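Local coordinates for Hia (Adhesin) (Haemophilus influenzae, PDB 3EMF), which probably mediates bacterial adhesion to host cells as a trimeric autotransporter, this fragment being its second binding domain, at residues T3-A15 with V52-K65. Numbering follows the deposited sequence.
Sequences TPVTNKLKAYGDA and VEDNTAATVGNLRK
With chi1 at 63°, Asn7 holds CG between its own backbone N and carbonyl carbon, which sends the amide toward the loop at Ala57. There Asn7 ND2 donates to Ala57 O over 2.9 Å, with an N-H...O angle of 154°. The donor lies in the carbonyl plane of Ala57, and Ala57 O lies close to the plane of the Asn7 amide, so the hydrogen bond is well formed. Asn7 OD1 accepts a weak bond from Leu9 N, so both ends of the amide are engaged. The Asn62 amide, entering from the opposite direction, is nearly coplanar with it (9° between planes).

Apolar pairs flank this polar centre. Val5 CG1 meets Ala57 CB at 3.7 Å; farther along, the Leu9 and Val52 side chains cross at about a right angle, with Leu9 CD2 3.7 Å from Val52 CB. The Thr59 methyl CG2 rests against Val5 O (3.5 Å), whereas Thr59 OG1 turns to Asn62 N (3.0 Å), capping helix 60-63.

Neighbouring subunits extend the contact: Arg64 pairs with Asp54 of a second subunit, and Asn7 packs on Val60 of a third. The geometry thus implies that one side chain-to-backbone hydrogen bond ties the N-terminal loop, within the HiaBD2_N domain, to the helix-capping loop at the trimer interface.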
ATOM      1  N   THR A   3     -22.754  16.234  -3.930  1.00 80.02           N
ATOM      2  CA  THR A   3     -21.891  17.266  -3.383  1.00 83.04           C
ATOM      3  C   THR A   3     -20.442  17.123  -3.817  1.00 81.99           C
ATOM      4  O   THR A   3     -19.856  16.047  -3.677  1.00 81.63           O
ATOM      5  N   PRO A   4     -19.861  18.207  -4.364  1.00 84.63           N
ATOM      6  CA  PRO A   4     -18.457  18.256  -4.797  1.00 83.00           C
ATOM      7  C   PRO A   4     -17.498  18.507  -3.632  1.00 78.37           C
ATOM      8  O   PRO A   4     -17.267  19.659  -3.270  1.00 83.02           O
ATOM      9  CB  PRO A   4     -18.421  19.454  -5.760  1.00 84.61           C
ATOM     10  CG  PRO A   4     -19.863  19.837  -5.998  1.00 88.63           C
ATOM     11  CD  PRO A   4     -20.591  19.421  -4.761  1.00 88.65           C
ATOM     12  N   VAL A   5     -16.948  17.441  -3.062  1.00 64.80           N
ATOM     13  CA  VAL A   5     -16.028  17.562  -1.940  1.00 56.80           C
ATOM     14  C   VAL A   5     -14.603  17.730  -2.444  1.00 50.66           C
ATOM     15  O   VAL A   5     -14.147  16.983  -3.312  1.00 42.04           O
ATOM     16  CB  VAL A   5     -16.085  16.314  -1.029  1.00 59.76           C
ATOM     17  CG1 VAL A   5     -14.995  16.369   0.039  1.00 53.34           C
ATOM     18  CG2 VAL A   5     -17.465  16.170  -0.405  1.00 62.29           C
ATOM     19  N   THR A   6     -13.896  18.706  -1.887  1.00 39.45           N
ATOM     20  CA  THR A   6     -12.507  18.956  -2.256  1.00 40.43           C
ATOM     21  C   THR A   6     -11.650  19.218  -1.020  1.00 38.17           C
ATOM     22  O   THR A   6     -12.169  19.516   0.045  1.00 38.60           O
ATOM     23  CB  THR A   6     -12.389  20.168  -3.199  1.00 45.00           C
ATOM     24  OG1 THR A   6     -12.696  21.376  -2.481  1.00 53.83           O
ATOM     25  CG2 THR A   6     -13.347  20.022  -4.373  1.00 42.04           C
ATOM     26  N   ASN A   7     -10.338  19.080  -1.165  1.00 35.69           N
ATOM     27  CA  ASN A   7      -9.420  19.559  -0.143  1.00 31.94           C
ATOM     28  C   ASN A   7      -8.153  20.093  -0.804  1.00 37.39           C
ATOM     29  O   ASN A   7      -8.047  20.076  -2.028  1.00 32.79           O
ATOM     30  CB  ASN A   7      -9.153  18.493   0.942  1.00 26.65           C
ATOM     31  CG  ASN A   7      -8.489  17.249   0.402  1.00 30.33           C
ATOM     32  OD1 ASN A   7      -7.657  17.324  -0.499  1.00 30.17           O
ATOM     33  ND2 ASN A   7      -8.844  16.091   0.965  1.00 23.82           N
ATOM     34  N   LYS A   8      -7.213  20.590  -0.007  1.00 41.50           N
ATOM     35  CA  LYS A   8      -6.068  21.328  -0.544  1.00 36.71           C
ATOM     36  C   LYS A   8      -4.799  20.485  -0.677  1.00 35.97           C
ATOM     37  O   LYS A   8      -3.745  21.009  -1.005  1.00 45.18           O
ATOM     38  CB  LYS A   8      -5.775  22.559   0.327  1.00 36.83           C
ATOM     39  CG  LYS A   8      -6.608  23.793   0.016  1.00 49.36           C
ATOM     40  CD  LYS A   8      -6.322  24.890   1.047  1.00 63.85           C
ATOM     41  CE  LYS A   8      -6.939  26.231   0.663  1.00 78.38           C
ATOM     42  NZ  LYS A   8      -6.448  27.353   1.532  1.00 80.03           N
ATOM     43  N   LEU A   9      -4.903  19.181  -0.435  1.00 29.92           N
ATOM     44  CA  LEU A   9      -3.763  18.277  -0.591  1.00 22.52           C
ATOM     45  C   LEU A   9      -3.133  18.328  -1.979  1.00 29.19           C
ATOM     46  O   LEU A   9      -3.832  18.275  -3.000  1.00 29.79           O
ATOM     47  CB  LEU A   9      -4.170  16.824  -0.302  1.00 22.11           C
ATOM     48  CG  LEU A   9      -4.598  16.494   1.126  1.00 22.37           C
ATOM     49  CD1 LEU A   9      -5.192  15.068   1.197  1.00 23.20           C
ATOM     50  CD2 LEU A   9      -3.425  16.677   2.101  1.00 27.64           C
ATOM     51  N   LYS A  10      -1.806  18.380  -2.004  1.00 28.89           N
ATOM     52  CA  LYS A  10      -1.060  18.367  -3.262  1.00 29.00           C
ATOM     53  C   LYS A  10      -0.372  17.025  -3.418  1.00 28.98           C
ATOM     54  O   LYS A  10      -0.345  16.213  -2.495  1.00 29.92           O
ATOM     55  CB  LYS A  10      -0.001  19.469  -3.282  1.00 34.32           C
ATOM     56  CG  LYS A  10      -0.496  20.846  -2.866  1.00 40.54           C
ATOM     57  CD  LYS A  10       0.657  21.846  -2.793  1.00 57.79           C
ATOM     58  CE  LYS A  10       0.188  23.203  -2.273  1.00 68.03           C
ATOM     59  NZ  LYS A  10      -0.821  23.831  -3.182  1.00 74.84           N
ATOM     60  N   ALA A  11       0.183  16.807  -4.600  1.00 26.96           N
ATOM     61  CA  ALA A  11       0.993  15.641  -4.861  1.00 29.03           C
ATOM     62  C   ALA A  11       2.451  16.052  -4.796  1.00 29.19           C
ATOM     63  O   ALA A  11       2.796  17.209  -5.022  1.00 27.31           O
ATOM     64  CB  ALA A  11       0.667  15.090  -6.240  1.00 32.30           C
ATOM     65  N   TYR A  12       3.320  15.105  -4.496  1.00 22.57           N
ATOM     66  CA  TYR A  12       4.729  15.365  -4.656  1.00 26.28           C
ATOM     67  C   TYR A  12       5.002  15.719  -6.118  1.00 24.98           C
ATOM     68  O   TYR A  12       4.373  15.162  -7.026  1.00 25.92           O
ATOM     69  CB  TYR A  12       5.533  14.153  -4.257  1.00 25.24           C
ATOM     70  CG  TYR A  12       5.550  13.954  -2.771  1.00 28.41           C
ATOM     71  CD1 TYR A  12       6.203  14.852  -1.943  1.00 20.10           C
ATOM     72  CD2 TYR A  12       4.889  12.877  -2.187  1.00 32.84           C
ATOM     73  CE1 TYR A  12       6.210  14.677  -0.569  1.00 33.79           C
ATOM     74  CE2 TYR A  12       4.897  12.692  -0.825  1.00 31.84           C
ATOM     75  CZ  TYR A  12       5.557  13.584  -0.019  1.00 35.01           C
ATOM     76  OH  TYR A  12       5.561  13.391   1.351  1.00 34.25           O
ATOM     77  N   GLY A  13       5.920  16.660  -6.327  1.00 23.58           N
ATOM     78  CA  GLY A  13       6.275  17.137  -7.666  1.00 22.26           C
ATOM     79  C   GLY A  13       5.554  18.413  -8.038  1.00 35.64           C
ATOM     80  O   GLY A  13       5.898  19.051  -9.031  1.00 37.22           O
ATOM     81  N   ASP A  14       4.540  18.774  -7.255  1.00 29.12           N
ATOM     82  CA  ASP A  14       3.771  19.984  -7.521  1.00 39.30           C
ATOM     83  C   ASP A  14       4.711  21.181  -7.377  1.00 37.56           C
ATOM     84  O   ASP A  14       5.524  21.231  -6.448  1.00 36.75           O
ATOM     85  CB  ASP A  14       2.593  20.089  -6.542  1.00 42.75           C
ATOM     86  CG  ASP A  14       1.591  21.186  -6.919  1.00 61.80           C
ATOM     87  OD1 ASP A  14       2.000  22.354  -7.117  1.00 68.24           O
ATOM     88  OD2 ASP A  14       0.379  20.881  -6.994  1.00 66.40           O
ATOM     89  N   ALA A  15       4.576  22.152  -8.273  1.00 39.13           N
ATOM     90  CA  ALA A  15       5.514  23.277  -8.347  1.00 44.90           C
ATOM     91  C   ALA A  15       5.509  24.226  -7.151  1.00 50.24           C
ATOM     92  O   ALA A  15       6.530  24.846  -6.854  1.00 53.70           O
ATOM     93  CB  ALA A  15       5.289  24.069  -9.632  1.00 46.29           C
ATOM     94  N   VAL A  52      -3.309  20.791   5.636  1.00 44.43           N
ATOM     95  CA  VAL A  52      -4.604  20.126   5.654  1.00 38.92           C
ATOM     96  C   VAL A  52      -4.715  19.308   6.926  1.00 34.85           C
ATOM     97  O   VAL A  52      -3.969  18.350   7.124  1.00 31.58           O
ATOM     98  CB  VAL A  52      -4.812  19.227   4.399  1.00 32.38           C
ATOM     99  CG1 VAL A  52      -6.179  18.561   4.441  1.00 28.16           C
ATOM    100  CG2 VAL A  52      -4.656  20.062   3.108  1.00 26.51           C
ATOM    101  N   GLU A  53      -5.637  19.712   7.797  1.00 31.00           N
ATOM    102  CA  GLU A  53      -5.806  19.102   9.098  1.00 36.63           C
ATOM    103  C   GLU A  53      -6.358  17.679   9.016  1.00 37.33           C
ATOM    104  O   GLU A  53      -7.030  17.306   8.054  1.00 36.32           O
ATOM    105  CB  GLU A  53      -6.751  19.955   9.953  1.00 47.65           C
ATOM    106  CG  GLU A  53      -6.104  21.190  10.560  1.00 62.26           C
ATOM    107  CD  GLU A  53      -5.862  22.320   9.552  1.00 69.80           C
ATOM    108  OE1 GLU A  53      -6.414  22.262   8.425  1.00 67.54           O
ATOM    109  OE2 GLU A  53      -5.122  23.273   9.904  1.00 65.20           O
ATOM    110  N   ASP A  54      -6.076  16.892  10.042  1.00 30.48           N
ATOM    111  CA  ASP A  54      -6.612  15.532  10.138  1.00 33.67           C
ATOM    112  C   ASP A  54      -8.121  15.436   9.866  1.00 34.62           C
ATOM    113  O   ASP A  54      -8.548  14.562   9.117  1.00 30.07           O
ATOM    114  CB  ASP A  54      -6.312  14.930  11.518  1.00 38.00           C
ATOM    115  CG  ASP A  54      -4.865  14.436  11.655  1.00 47.92           C
ATOM    116  OD1 ASP A  54      -4.143  14.330  10.636  1.00 34.29           O
ATOM    117  OD2 ASP A  54      -4.449  14.134  12.797  1.00 52.20           O
ATOM    118  N   ASN A  55      -8.924  16.311  10.481  1.00 31.10           N
ATOM    119  CA  ASN A  55     -10.388  16.197  10.388  1.00 31.63           C
ATOM    120  C   ASN A  55     -10.958  16.847   9.133  1.00 40.59           C
ATOM    121  O   ASN A  55     -11.919  17.610   9.194  1.00 42.55           O
ATOM    122  CB  ASN A  55     -11.079  16.772  11.629  1.00 34.44           C
ATOM    123  CG  ASN A  55     -10.903  15.887  12.860  1.00 42.94           C
ATOM    124  OD1 ASN A  55     -10.691  14.678  12.744  1.00 45.94           O
ATOM    125  ND2 ASN A  55     -10.989  16.489  14.041  1.00 49.15           N
ATOM    126  N   THR A  56     -10.340  16.531   8.001  1.00 39.47           N
ATOM    127  CA  THR A  56     -10.744  17.036   6.702  1.00 31.99           C
ATOM    128  C   THR A  56     -11.255  15.842   5.924  1.00 30.13           C
ATOM    129  O   THR A  56     -10.713  14.737   6.051  1.00 37.60           O
ATOM    130  CB  THR A  56      -9.532  17.641   5.972  1.00 37.33           C
ATOM    131  OG1 THR A  56      -8.959  18.674   6.790  1.00 37.59           O
ATOM    132  CG2 THR A  56      -9.927  18.221   4.607  1.00 36.72           C
ATOM    133  N   ALA A  57     -12.310  16.053   5.145  1.00 30.77           N
ATOM    134  CA  ALA A  57     -12.836  15.017   4.259  1.00 29.14           C
ATOM    135  C   ALA A  57     -11.756  14.552   3.291  1.00 26.40           C
ATOM    136  O   ALA A  57     -11.107  15.363   2.639  1.00 30.24           O
ATOM    137  CB  ALA A  57     -14.028  15.541   3.485  1.00 27.01           C
ATOM    138  N   ALA A  58     -11.549  13.237   3.218  1.00 30.08           N
ATOM    139  CA  ALA A  58     -10.715  12.678   2.165  1.00 26.99           C
ATOM    140  C   ALA A  58     -11.578  12.519   0.910  1.00 23.85           C
ATOM    141  O   ALA A  58     -12.784  12.291   1.000  1.00 27.82           O
ATOM    142  CB  ALA A  58     -10.134  11.348   2.579  1.00 19.90           C
ATOM    143  N   THR A  59     -10.974  12.679  -0.257  1.00 21.80           N
ATOM    144  CA  THR A  59     -11.716  12.527  -1.515  1.00 22.23           C
ATOM    145  C   THR A  59     -11.290  11.275  -2.272  1.00 22.20           C
ATOM    146  O   THR A  59     -10.237  10.706  -2.003  1.00 24.40           O
ATOM    147  CB  THR A  59     -11.505  13.732  -2.442  1.00 26.53           C
ATOM    148  OG1 THR A  59     -10.173  13.688  -2.963  1.00 27.86           O
ATOM    149  CG2 THR A  59     -11.725  15.032  -1.667  1.00 25.00           C
ATOM    150  N   VAL A  60     -12.110  10.858  -3.226  1.00 28.55           N
ATOM    151  CA  VAL A  60     -11.749   9.737  -4.088  1.00 24.45           C
ATOM    152  C   VAL A  60     -10.503  10.099  -4.888  1.00 29.13           C
ATOM    153  O   VAL A  60      -9.648   9.262  -5.097  1.00 25.37           O
ATOM    154  CB  VAL A  60     -12.923   9.325  -5.005  1.00 27.44           C
ATOM    155  CG1 VAL A  60     -12.498   8.201  -5.966  1.00 30.71           C
ATOM    156  CG2 VAL A  60     -14.127   8.899  -4.140  1.00 25.54           C
ATOM    157  N   GLY A  61     -10.376  11.360  -5.309  1.00 28.31           N
ATOM    158  CA  GLY A  61      -9.141  11.790  -5.929  1.00 22.32           C
ATOM    159  C   GLY A  61      -7.911  11.525  -5.062  1.00 25.34           C
ATOM    160  O   GLY A  61      -6.836  11.180  -5.568  1.00 23.04           O
ATOM    161  N   ASN A  62      -8.055  11.700  -3.754  1.00 28.19           N
ATOM    162  CA  ASN A  62      -6.967  11.413  -2.824  1.00 24.33           C
ATOM    163  C   ASN A  62      -6.596   9.925  -2.859  1.00 22.94           C
ATOM    164  O   ASN A  62      -5.422   9.573  -2.870  1.00 22.08           O
ATOM    165  CB  ASN A  62      -7.352  11.780  -1.386  1.00 20.61           C
ATOM    166  CG  ASN A  62      -7.532  13.275  -1.152  1.00 22.95           C
ATOM    167  OD1 ASN A  62      -6.994  14.128  -1.871  1.00 26.94           O
ATOM    168  ND2 ASN A  62      -8.301  13.601  -0.103  1.00 21.08           N
ATOM    169  N   LEU A  63      -7.601   9.048  -2.869  1.00 20.36           N
ATOM    170  CA  LEU A  63      -7.337   7.600  -2.882  1.00 17.68           C
ATOM    171  C   LEU A  63      -6.531   7.225  -4.104  1.00 24.38           C
ATOM    172  O   LEU A  63      -5.720   6.307  -4.047  1.00 20.39           O
ATOM    173  CB  LEU A  63      -8.630   6.796  -2.892  1.00 19.67           C
ATOM    174  CG  LEU A  63      -9.659   7.156  -1.817  1.00 23.83           C
ATOM    175  CD1 LEU A  63     -10.827   6.180  -1.840  1.00 26.70           C
ATOM    176  CD2 LEU A  63      -8.983   7.154  -0.486  1.00 21.84           C
ATOM    177  N   ARG A  64      -6.755   7.957  -5.204  1.00 22.54           N
ATOM    178  CA  ARG A  64      -6.130   7.641  -6.474  1.00 19.97           C
ATOM    179  C   ARG A  64      -4.660   8.026  -6.462  1.00 27.34           C
ATOM    180  O   ARG A  64      -3.923   7.693  -7.375  1.00 23.51           O
ATOM    181  CB  ARG A  64      -6.859   8.332  -7.632  1.00 25.81           C
ATOM    182  CG  ARG A  64      -8.289   7.839  -7.820  1.00 26.95           C
ATOM    183  CD  ARG A  64      -8.961   8.443  -9.035  1.00 27.94           C
ATOM    184  NE  ARG A  64     -10.203   7.734  -9.321  1.00 29.00           N
ATOM    185  CZ  ARG A  64     -11.389   8.311  -9.439  1.00 33.76           C
ATOM    186  NH1 ARG A  64     -11.506   9.630  -9.329  1.00 31.32           N
ATOM    187  NH2 ARG A  64     -12.458   7.570  -9.684  1.00 28.57           N
ATOM    188  N   LYS A  65      -4.236   8.727  -5.417  1.00 17.61           N
ATOM    189  CA  LYS A  65      -2.847   9.164  -5.322  1.00 18.91           C
ATOM    190  C   LYS A  65      -2.103   8.502  -4.171  1.00 20.03           C
ATOM    191  O   LYS A  65      -0.961   8.853  -3.877  1.00 20.40           O
ATOM    192  CB  LYS A  65      -2.775  10.681  -5.170  1.00 19.12           C
ATOM    193  CG  LYS A  65      -3.355  11.438  -6.338  1.00 23.70           C
ATOM    194  CD  LYS A  65      -3.013  12.920  -6.192  1.00 26.51           C
ATOM    195  CE  LYS A  65      -3.443  13.702  -7.434  1.00 43.84           C
ATOM    196  NZ  LYS A  65      -4.907  13.572  -7.700  1.00 49.29           N
TER